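Local atomic coordinates of delta toxin (Clostridium perfringens, PDB entry 2YGT), a protein that acts as a haemolytic beta-pore-forming toxin, probably by assembling into oligomers that insert a transmembrane beta-barrel into host cell membranes. Residues Tyr93-Lys98 with Pro227-Val232; Ile162-Thr167 with Ser172-Phe177. All blocks are in the same frame, centred on the assembly; numbering follows the deposited sequence.

Delta toxin offers a worked example of how a beta-sandwich is closed by two different kinds of contact. From the N terminus, the chain first lays down 93-98, part of strand 84-99. Much later it makes the hairpin of contact 2, where 162-167 pairs with 172-177 across the short turn 167-169. It then returns with 227-232, which packs on 93-98 and closes the 128-residue loop of contact 1, inside which contact 2 is nested. Contact 1 joins one sheet face to face with another, whereas contact 2 is edge to edge within a sheet. The two meet because 172-177 is the neighbour of 93-98, with backbone bonds from W173 N to V95 O and T175 N to Y93 O.

Contact 1: residues Tyr93-Lys98 with Pro227-Val232; sequences YMVDLK and PNFGVV
V95 and F229 are set for their meeting by their side-chain torsions. In V95 the CG1 methyl lies opposite the backbone N (chi1 -179°) and CG2 opposite the carbonyl carbon, which puts one methyl alongside each of two neighbouring ring carbons, with CB between them. F229 holds CG trans to its own carbonyl carbon (chi1 -56°), and with the ring turned to chi2 -38° its CD2-CE2 edge faces V95. V95 CB sits at that edge in the plane of the ring, 3.7 Å from F229 CE2. The two methyls divide the edge between them: V95 CG2 is 3.7 Å from F229 CE2, and V95 CG1 is 4.0 Å from F229 CD2. P227 completes the cluster, its CG 4.3 Å from V95 CG2, while its CB covers one face of the phenyl near the rim. Farther along, L97 and V231 meet tip to tip. L97 CD1 nestles against both methyls of V231, at 3.5 Å from V231 CG2 and 3.7 Å from V231 CG1.

The CA atoms of L97 and V231 are 8.2 Å apart, a spacing of stacked layers, not of paired strands. The contact thus joins the two layers of the beta-sandwich characteristic of the leukocidin/hemolysin family, strand 84-99 from one sheet and strand 224-235 from the other. W173 stacks on the F229 ring and Y154 meets it edge-to-face, so the phenyl is wedged among aromatic neighbours. Carbon touches carbon throughout, with all five touching residues buried, which implies that dispersion and the exclusion of water hold the layers together here.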
ATOM      1  N   TYR A  93      -6.630  -4.269   4.652  1.00 16.95           N
ATOM      2  CA  TYR A  93      -6.525  -3.099   3.792  1.00 16.77           C
ATOM      3  C   TYR A  93      -6.239  -3.575   2.373  1.00 16.63           C
ATOM      4  O   TYR A  93      -5.431  -4.481   2.172  1.00 18.52           O
ATOM      5  CB  TYR A  93      -5.371  -2.200   4.231  1.00 16.69           C
ATOM      6  CG  TYR A  93      -5.520  -1.533   5.580  1.00 30.21           C
ATOM      7  CD1 TYR A  93      -6.226  -0.343   5.716  1.00 17.00           C
ATOM      8  CD2 TYR A  93      -4.918  -2.071   6.712  1.00 17.09           C
ATOM      9  CE1 TYR A  93      -6.342   0.275   6.943  1.00 17.28           C
ATOM     10  CE2 TYR A  93      -5.030  -1.456   7.938  1.00 17.37           C
ATOM     11  CZ  TYR A  93      -5.741  -0.285   8.048  1.00 17.47           C
ATOM     12  OH  TYR A  93      -5.854   0.329   9.273  1.00 18.37           O
ATOM     13  N   MET A  94      -6.884  -2.963   1.386  1.00 16.59           N
ATOM     14  CA  MET A  94      -6.649  -3.345  -0.004  1.00 17.23           C
ATOM     15  C   MET A  94      -6.350  -2.130  -0.873  1.00 18.82           C
ATOM     16  O   MET A  94      -7.012  -1.099  -0.761  1.00 18.15           O
ATOM     17  CB  MET A  94      -7.850  -4.110  -0.563  1.00 23.17           C
ATOM     18  CG  MET A  94      -8.284  -5.290   0.295  1.00 29.26           C
ATOM     19  SD  MET A  94      -9.768  -6.107  -0.320  1.00 57.21           S
ATOM     20  CE  MET A  94      -9.189  -6.754  -1.887  1.00 83.75           C
ATOM     21  N   VAL A  95      -5.347  -2.260  -1.738  1.00 22.52           N
ATOM     22  CA  VAL A  95      -4.982  -1.189  -2.660  1.00 16.24           C
ATOM     23  C   VAL A  95      -4.858  -1.690  -4.099  1.00 18.68           C
ATOM     24  O   VAL A  95      -4.126  -2.640  -4.381  1.00 16.34           O
ATOM     25  CB  VAL A  95      -3.664  -0.508  -2.254  1.00 21.26           C
ATOM     26  CG1 VAL A  95      -3.326   0.619  -3.225  1.00 16.03           C
ATOM     27  CG2 VAL A  95      -3.744   0.006  -0.822  1.00 16.09           C
ATOM     28  N   ASP A  96      -5.579  -1.039  -5.005  1.00 17.22           N
ATOM     29  CA  ASP A  96      -5.514  -1.374  -6.422  1.00 16.60           C
ATOM     30  C   ASP A  96      -4.978  -0.197  -7.221  1.00 16.56           C
ATOM     31  O   ASP A  96      -5.362   0.947  -6.988  1.00 26.65           O
ATOM     32  CB  ASP A  96      -6.902  -1.740  -6.955  1.00 21.09           C
ATOM     33  CG  ASP A  96      -7.411  -3.058  -6.410  1.00 40.02           C
ATOM     34  OD1 ASP A  96      -6.582  -3.906  -6.023  1.00 53.85           O
ATOM     35  OD2 ASP A  96      -8.642  -3.249  -6.376  1.00 45.73           O
ATOM     36  N   LEU A  97      -4.080  -0.482  -8.155  1.00 16.60           N
ATOM     37  CA  LEU A  97      -3.731   0.484  -9.187  1.00 16.67           C
ATOM     38  C   LEU A  97      -4.121  -0.117 -10.527  1.00 17.02           C
ATOM     39  O   LEU A  97      -3.512  -1.082 -10.993  1.00 17.14           O
ATOM     40  CB  LEU A  97      -2.243   0.845  -9.155  1.00 17.17           C
ATOM     41  CG  LEU A  97      -1.812   1.969 -10.105  1.00 22.29           C
ATOM     42  CD1 LEU A  97      -0.481   2.574  -9.673  1.00 18.93           C
ATOM     43  CD2 LEU A  97      -1.753   1.493 -11.559  1.00 16.86           C
ATOM     44  N   LYS A  98      -5.154   0.453 -11.135  1.00 21.64           N
ATOM     45  CA  LYS A  98      -5.668  -0.058 -12.394  1.00 18.23           C
ATOM     46  C   LYS A  98      -5.243   0.811 -13.577  1.00 21.40           C
ATOM     47  O   LYS A  98      -5.446   2.027 -13.577  1.00 19.30           O
ATOM     48  CB  LYS A  98      -7.192  -0.185 -12.331  1.00 19.45           C
ATOM     49  CG  LYS A  98      -7.808  -0.847 -13.552  1.00 29.22           C
ATOM     50  N   PRO A 227       0.517   2.717   3.325  1.00 15.71           N
ATOM     51  CA  PRO A 227       1.182   1.918   2.291  1.00 15.29           C
ATOM     52  C   PRO A 227       2.079   2.748   1.375  1.00 15.30           C
ATOM     53  O   PRO A 227       1.861   3.943   1.178  1.00 18.89           O
ATOM     54  CB  PRO A 227       0.014   1.349   1.485  1.00 22.70           C
ATOM     55  CG  PRO A 227      -1.097   2.314   1.688  1.00 22.95           C
ATOM     56  CD  PRO A 227      -0.913   2.932   3.041  1.00 15.99           C
ATOM     57  N   ASN A 228       3.099   2.096   0.832  1.00 16.63           N
ATOM     58  CA  ASN A 228       3.908   2.664  -0.231  1.00 14.97           C
ATOM     59  C   ASN A 228       4.152   1.568  -1.248  1.00 17.40           C
ATOM     60  O   ASN A 228       4.942   0.659  -1.006  1.00 15.41           O
ATOM     61  CB  ASN A 228       5.231   3.203   0.318  1.00 22.75           C
ATOM     62  CG  ASN A 228       6.005   4.034  -0.704  1.00 25.76           C
ATOM     63  OD1 ASN A 228       7.178   4.343  -0.499  1.00 31.19           O
ATOM     64  ND2 ASN A 228       5.349   4.400  -1.802  1.00 20.03           N
ATOM     65  N   PHE A 229       3.443   1.633  -2.369  1.00 14.71           N
ATOM     66  CA  PHE A 229       3.576   0.618  -3.407  1.00 14.53           C
ATOM     67  C   PHE A 229       4.083   1.254  -4.700  1.00 19.40           C
ATOM     68  O   PHE A 229       4.099   2.479  -4.833  1.00 14.80           O
ATOM     69  CB  PHE A 229       2.244  -0.096  -3.643  1.00 16.66           C
ATOM     70  CG  PHE A 229       1.661  -0.729  -2.403  1.00 17.54           C
ATOM     71  CD1 PHE A 229       2.481  -1.338  -1.466  1.00 18.87           C
ATOM     72  CD2 PHE A 229       0.291  -0.736  -2.187  1.00 15.20           C
ATOM     73  CE1 PHE A 229       1.948  -1.926  -0.331  1.00 18.25           C
ATOM     74  CE2 PHE A 229      -0.248  -1.328  -1.054  1.00 14.73           C
ATOM     75  CZ  PHE A 229       0.577  -1.922  -0.127  1.00 14.52           C
ATOM     76  N   GLY A 230       4.500   0.429  -5.655  1.00 16.45           N
ATOM     77  CA  GLY A 230       5.053   0.958  -6.891  1.00 14.61           C
ATOM     78  C   GLY A 230       4.749   0.187  -8.161  1.00 24.52           C
ATOM     79  O   GLY A 230       4.693  -1.041  -8.163  1.00 14.60           O
ATOM     80  N   VAL A 231       4.558   0.921  -9.254  1.00 14.90           N
ATOM     81  CA  VAL A 231       4.363   0.307 -10.562  1.00 15.07           C
ATOM     82  C   VAL A 231       5.238   0.963 -11.622  1.00 15.77           C
ATOM     83  O   VAL A 231       5.730   2.076 -11.443  1.00 15.22           O
ATOM     84  CB  VAL A 231       2.897   0.405 -11.039  1.00 23.26           C
ATOM     85  CG1 VAL A 231       1.939  -0.194 -10.010  1.00 15.33           C
ATOM     86  CG2 VAL A 231       2.543   1.850 -11.355  1.00 19.61           C
ATOM     87  N   VAL A 232       5.427   0.257 -12.729  1.00 15.36           N
ATOM     88  CA  VAL A 232       6.127   0.808 -13.875  1.00 15.57           C
ATOM     89  C   VAL A 232       5.220   0.692 -15.088  1.00 15.97           C
ATOM     90  O   VAL A 232       4.735  -0.393 -15.404  1.00 22.34           O
ATOM     91  CB  VAL A 232       7.445   0.055 -14.166  1.00 15.51           C
ATOM     92  CG1 VAL A 232       8.182   0.717 -15.321  1.00 15.76           C
ATOM     93  CG2 VAL A 232       8.327   0.006 -12.930  1.00 15.23           C
TER

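Contact 2: residues Ile162-Thr167 with Ser172-Phe177; sequences IQTNDT and SWNTEF. With ZN (zinc ion), chain C.
S172 has more surface buried by this contact than any other residue, and it sits where the hairpin ladder slips by one. T164 and N165 both face it, the definition of a classic beta bulge. S172 N donates to N165 O at 2.9 Å, and S172 O accepts T164 N at 2.8 Å; that donor stands 44° out of the carbonyl plane, well off a lone pair, a distortion consistent with the bulge. S172 OG rests near N165 CB and takes a weak bond from N165 ND2 (3.3 Å), with a second weak partner in D96.

N174 and I162, next in burial, form an antiparallel hydrogen-bonded pair: N174 N reaches I162 O at 2.8 Å, nearly straight, and I162 N returns the bond to N174 O. Alongside, I162 CG2 lies 3.6 Å from N174 CB. N174 OD1 accepts from a water that also bonds T164 OG1, bridging the strands.

On the other face Q163, fully extended with CG trans to N (chi1 -176°), lies beside the indole of W173, its amide plane tilted 30° from the ring. Q163 NE2 is held by S111 OG while W173 NE1 gives its bond to P113 O, and Q163 OE1 accepts from a water (2.6 Å away) that is a zinc ligand. D166 OD2 binds that zinc ion directly at 2.2 Å, beside three waters; D110 is also known from this site but is no ligand here. Backbone bonds thus set the register, while side chains flanking the bulge reach the metal, D166 from just after it directly and Q163 from just before it through water.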
ATOM      1  N   ILE A 162       0.293  -9.193   0.469  1.00 19.34           N
ATOM      2  CA  ILE A 162       0.338 -10.093  -0.670  1.00 21.82           C
ATOM      3  C   ILE A 162      -0.149  -9.382  -1.926  1.00 16.63           C
ATOM      4  O   ILE A 162      -1.152  -8.669  -1.897  1.00 18.98           O
ATOM      5  CB  ILE A 162      -0.522 -11.345  -0.431  1.00 28.33           C
ATOM      6  CG1 ILE A 162      -0.605 -12.184  -1.708  1.00 32.30           C
ATOM      7  CG2 ILE A 162      -1.911 -10.952   0.025  1.00 26.89           C
ATOM      8  CD1 ILE A 162      -1.194 -13.555  -1.497  1.00 38.11           C
ATOM      9  N   GLN A 163       0.571  -9.562  -3.027  1.00 17.78           N
ATOM     10  CA  GLN A 163       0.113  -9.036  -4.304  1.00 22.59           C
ATOM     11  C   GLN A 163      -0.896  -9.999  -4.911  1.00 20.07           C
ATOM     12  O   GLN A 163      -0.547 -11.106  -5.320  1.00 21.89           O
ATOM     13  CB  GLN A 163       1.276  -8.790  -5.269  1.00 19.96           C
ATOM     14  CG  GLN A 163       0.826  -8.153  -6.578  1.00 17.93           C
ATOM     15  CD  GLN A 163       1.963  -7.522  -7.353  1.00 21.64           C
ATOM     16  OE1 GLN A 163       2.913  -8.196  -7.746  1.00 18.20           O
ATOM     17  NE2 GLN A 163       1.863  -6.220  -7.592  1.00 22.21           N
ATOM     18  N   THR A 164      -2.151  -9.572  -4.958  1.00 15.23           N
ATOM     19  CA  THR A 164      -3.232 -10.440  -5.399  1.00 15.64           C
ATOM     20  C   THR A 164      -3.457 -10.337  -6.905  1.00 20.87           C
ATOM     21  O   THR A 164      -4.007 -11.246  -7.523  1.00 23.36           O
ATOM     22  CB  THR A 164      -4.532 -10.114  -4.647  1.00 30.58           C
ATOM     23  OG1 THR A 164      -4.844  -8.724  -4.814  1.00 25.70           O
ATOM     24  CG2 THR A 164      -4.362 -10.410  -3.162  1.00 15.50           C
ATOM     25  N   ASN A 165      -3.027  -9.229  -7.494  1.00 23.48           N
ATOM     26  CA  ASN A 165      -3.090  -9.067  -8.939  1.00 23.64           C
ATOM     27  C   ASN A 165      -1.814  -8.437  -9.470  1.00 27.19           C
ATOM     28  O   ASN A 165      -1.297  -7.483  -8.893  1.00 15.73           O
ATOM     29  CB  ASN A 165      -4.303  -8.228  -9.341  1.00 29.61           C
ATOM     30  CG  ASN A 165      -5.601  -9.000  -9.241  1.00 36.03           C
ATOM     31  OD1 ASN A 165      -5.892  -9.853 -10.076  1.00 39.28           O
ATOM     32  ND2 ASN A 165      -6.394  -8.697  -8.218  1.00 40.59           N
ATOM     33  N   ASP A 166      -1.313  -8.977 -10.574  1.00 28.18           N
ATOM     34  CA  ASP A 166      -0.074  -8.499 -11.170  1.00 26.41           C
ATOM     35  C   ASP A 166      -0.103  -8.680 -12.685  1.00 25.38           C
ATOM     36  O   ASP A 166       0.515  -9.600 -13.217  1.00 23.13           O
ATOM     37  CB  ASP A 166       1.111  -9.254 -10.566  1.00 23.83           C
ATOM     38  CG  ASP A 166       2.447  -8.743 -11.061  1.00 26.67           C
ATOM     39  OD1 ASP A 166       2.539  -7.562 -11.456  1.00 26.40           O
ATOM     40  OD2 ASP A 166       3.412  -9.530 -11.045  1.00 27.25           O
ATOM     41  N   THR A 167      -0.833  -7.807 -13.374  1.00 23.76           N
ATOM     42  CA  THR A 167      -0.929  -7.880 -14.830  1.00 25.28           C
ATOM     43  C   THR A 167      -0.663  -6.526 -15.475  1.00 24.45           C
ATOM     44  O   THR A 167      -0.388  -5.541 -14.790  1.00 24.85           O
ATOM     45  CB  THR A 167      -2.320  -8.370 -15.293  1.00 18.21           C
ATOM     46  OG1 THR A 167      -3.264  -7.294 -15.196  1.00 22.44           O
ATOM     47  CG2 THR A 167      -2.792  -9.547 -14.451  1.00 18.18           C
ATOM     48  N   SER A 172      -2.474  -5.241  -7.575  1.00 17.79           N
ATOM     49  CA  SER A 172      -3.292  -5.225  -6.368  1.00 17.92           C
ATOM     50  C   SER A 172      -2.555  -5.793  -5.161  1.00 19.83           C
ATOM     51  O   SER A 172      -1.839  -6.788  -5.276  1.00 18.95           O
ATOM     52  CB  SER A 172      -4.568  -6.029  -6.596  1.00 16.11           C
ATOM     53  OG  SER A 172      -5.178  -5.657  -7.810  1.00 28.93           O
ATOM     54  N   TRP A 173      -2.751  -5.172  -4.001  1.00 16.51           N
ATOM     55  CA  TRP A 173      -2.119  -5.641  -2.774  1.00 19.69           C
ATOM     56  C   TRP A 173      -3.122  -5.780  -1.636  1.00 21.97           C
ATOM     57  O   TRP A 173      -3.974  -4.916  -1.428  1.00 19.36           O
ATOM     58  CB  TRP A 173      -0.993  -4.697  -2.346  1.00 20.92           C
ATOM     59  CG  TRP A 173       0.122  -4.582  -3.333  1.00 21.69           C
ATOM     60  CD1 TRP A 173       1.247  -5.351  -3.395  1.00 14.31           C
ATOM     61  CD2 TRP A 173       0.224  -3.634  -4.401  1.00 14.61           C
ATOM     62  NE1 TRP A 173       2.046  -4.940  -4.439  1.00 22.26           N
ATOM     63  CE2 TRP A 173       1.437  -3.888  -5.073  1.00 18.12           C
ATOM     64  CE3 TRP A 173      -0.595  -2.594  -4.855  1.00 14.89           C
ATOM     65  CZ2 TRP A 173       1.850  -3.143  -6.174  1.00 21.20           C
ATOM     66  CZ3 TRP A 173      -0.182  -1.855  -5.949  1.00 14.99           C
ATOM     67  CH2 TRP A 173       1.029  -2.133  -6.596  1.00 14.81           C
ATOM     68  N   ASN A 174      -3.013  -6.885  -0.910  1.00 26.11           N
ATOM     69  CA  ASN A 174      -3.769  -7.085   0.318  1.00 19.48           C
ATOM     70  C   ASN A 174      -2.830  -7.029   1.509  1.00 17.13           C
ATOM     71  O   ASN A 174      -1.881  -7.812   1.606  1.00 14.46           O
ATOM     72  CB  ASN A 174      -4.493  -8.432   0.305  1.00 25.07           C
ATOM     73  CG  ASN A 174      -5.824  -8.373  -0.419  1.00 43.43           C
ATOM     74  OD1 ASN A 174      -6.335  -7.293  -0.720  1.00 50.62           O
ATOM     75  ND2 ASN A 174      -6.400  -9.538  -0.694  1.00 51.98           N
ATOM     76  N   THR A 175      -3.086  -6.087   2.408  1.00 17.08           N
ATOM     77  CA  THR A 175      -2.378  -6.037   3.676  1.00 17.31           C
ATOM     78  C   THR A 175      -3.335  -6.459   4.787  1.00 22.47           C
ATOM     79  O   THR A 175      -4.183  -5.679   5.229  1.00 17.44           O
ATOM     80  CB  THR A 175      -1.799  -4.644   3.944  1.00 14.70           C
ATOM     81  OG1 THR A 175      -0.915  -4.296   2.873  1.00 14.55           O
ATOM     82  CG2 THR A 175      -1.031  -4.630   5.250  1.00 14.70           C
ATOM     83  N   GLU A 176      -3.191  -7.706   5.222  1.00 18.43           N
ATOM     84  CA  GLU A 176      -4.129  -8.320   6.152  1.00 18.20           C
ATOM     85  C   GLU A 176      -3.454  -8.720   7.459  1.00 18.06           C
ATOM     86  O   GLU A 176      -2.290  -9.121   7.471  1.00 14.74           O
ATOM     87  CB  GLU A 176      -4.763  -9.547   5.500  1.00 25.29           C
ATOM     88  CG  GLU A 176      -5.884 -10.184   6.304  1.00 30.57           C
ATOM     89  CD  GLU A 176      -6.534 -11.341   5.568  1.00 44.00           C
ATOM     90  OE1 GLU A 176      -6.413 -11.399   4.324  1.00 39.05           O
ATOM     91  OE2 GLU A 176      -7.164 -12.191   6.230  1.00 54.07           O
ATOM     92  N   PHE A 177      -4.197  -8.613   8.556  1.00 22.56           N
ATOM     93  CA  PHE A 177      -3.671  -8.973   9.867  1.00 25.67           C
ATOM     94  C   PHE A 177      -3.186 -10.418   9.865  1.00 21.15           C
ATOM     95  O   PHE A 177      -3.831 -11.303   9.300  1.00 17.62           O
ATOM     96  CB  PHE A 177      -4.720  -8.758  10.969  1.00 20.22           C
ATOM     97  CG  PHE A 177      -4.179  -8.960  12.361  1.00 20.01           C
ATOM     98  CD1 PHE A 177      -4.192 -10.213  12.949  1.00 15.72           C
ATOM     99  CD2 PHE A 177      -3.638  -7.900  13.072  1.00 15.90           C
ATOM    100  CE1 PHE A 177      -3.678 -10.406  14.218  1.00 15.94           C
ATOM    101  CE2 PHE A 177      -3.128  -8.087  14.344  1.00 17.00           C
ATOM    102  CZ  PHE A 177      -3.149  -9.345  14.917  1.00 16.15           C
TER
HETATM  103 ZN    ZN C1292       5.574  -9.045 -10.837  1.00 23.82          ZN
HETATM  104  O   HOH W   1       5.158  -7.628  -8.867  1.00 23.10           O
HETATM  105  O   HOH W   2      -6.412  -7.215  -3.328  1.00 58.48           O
HETATM  106  O   HOH W   3       5.782 -10.806  -9.337  1.00 22.94           O
HETATM  107  O   HOH W   4       7.963  -8.712 -10.909  1.00 13.74           O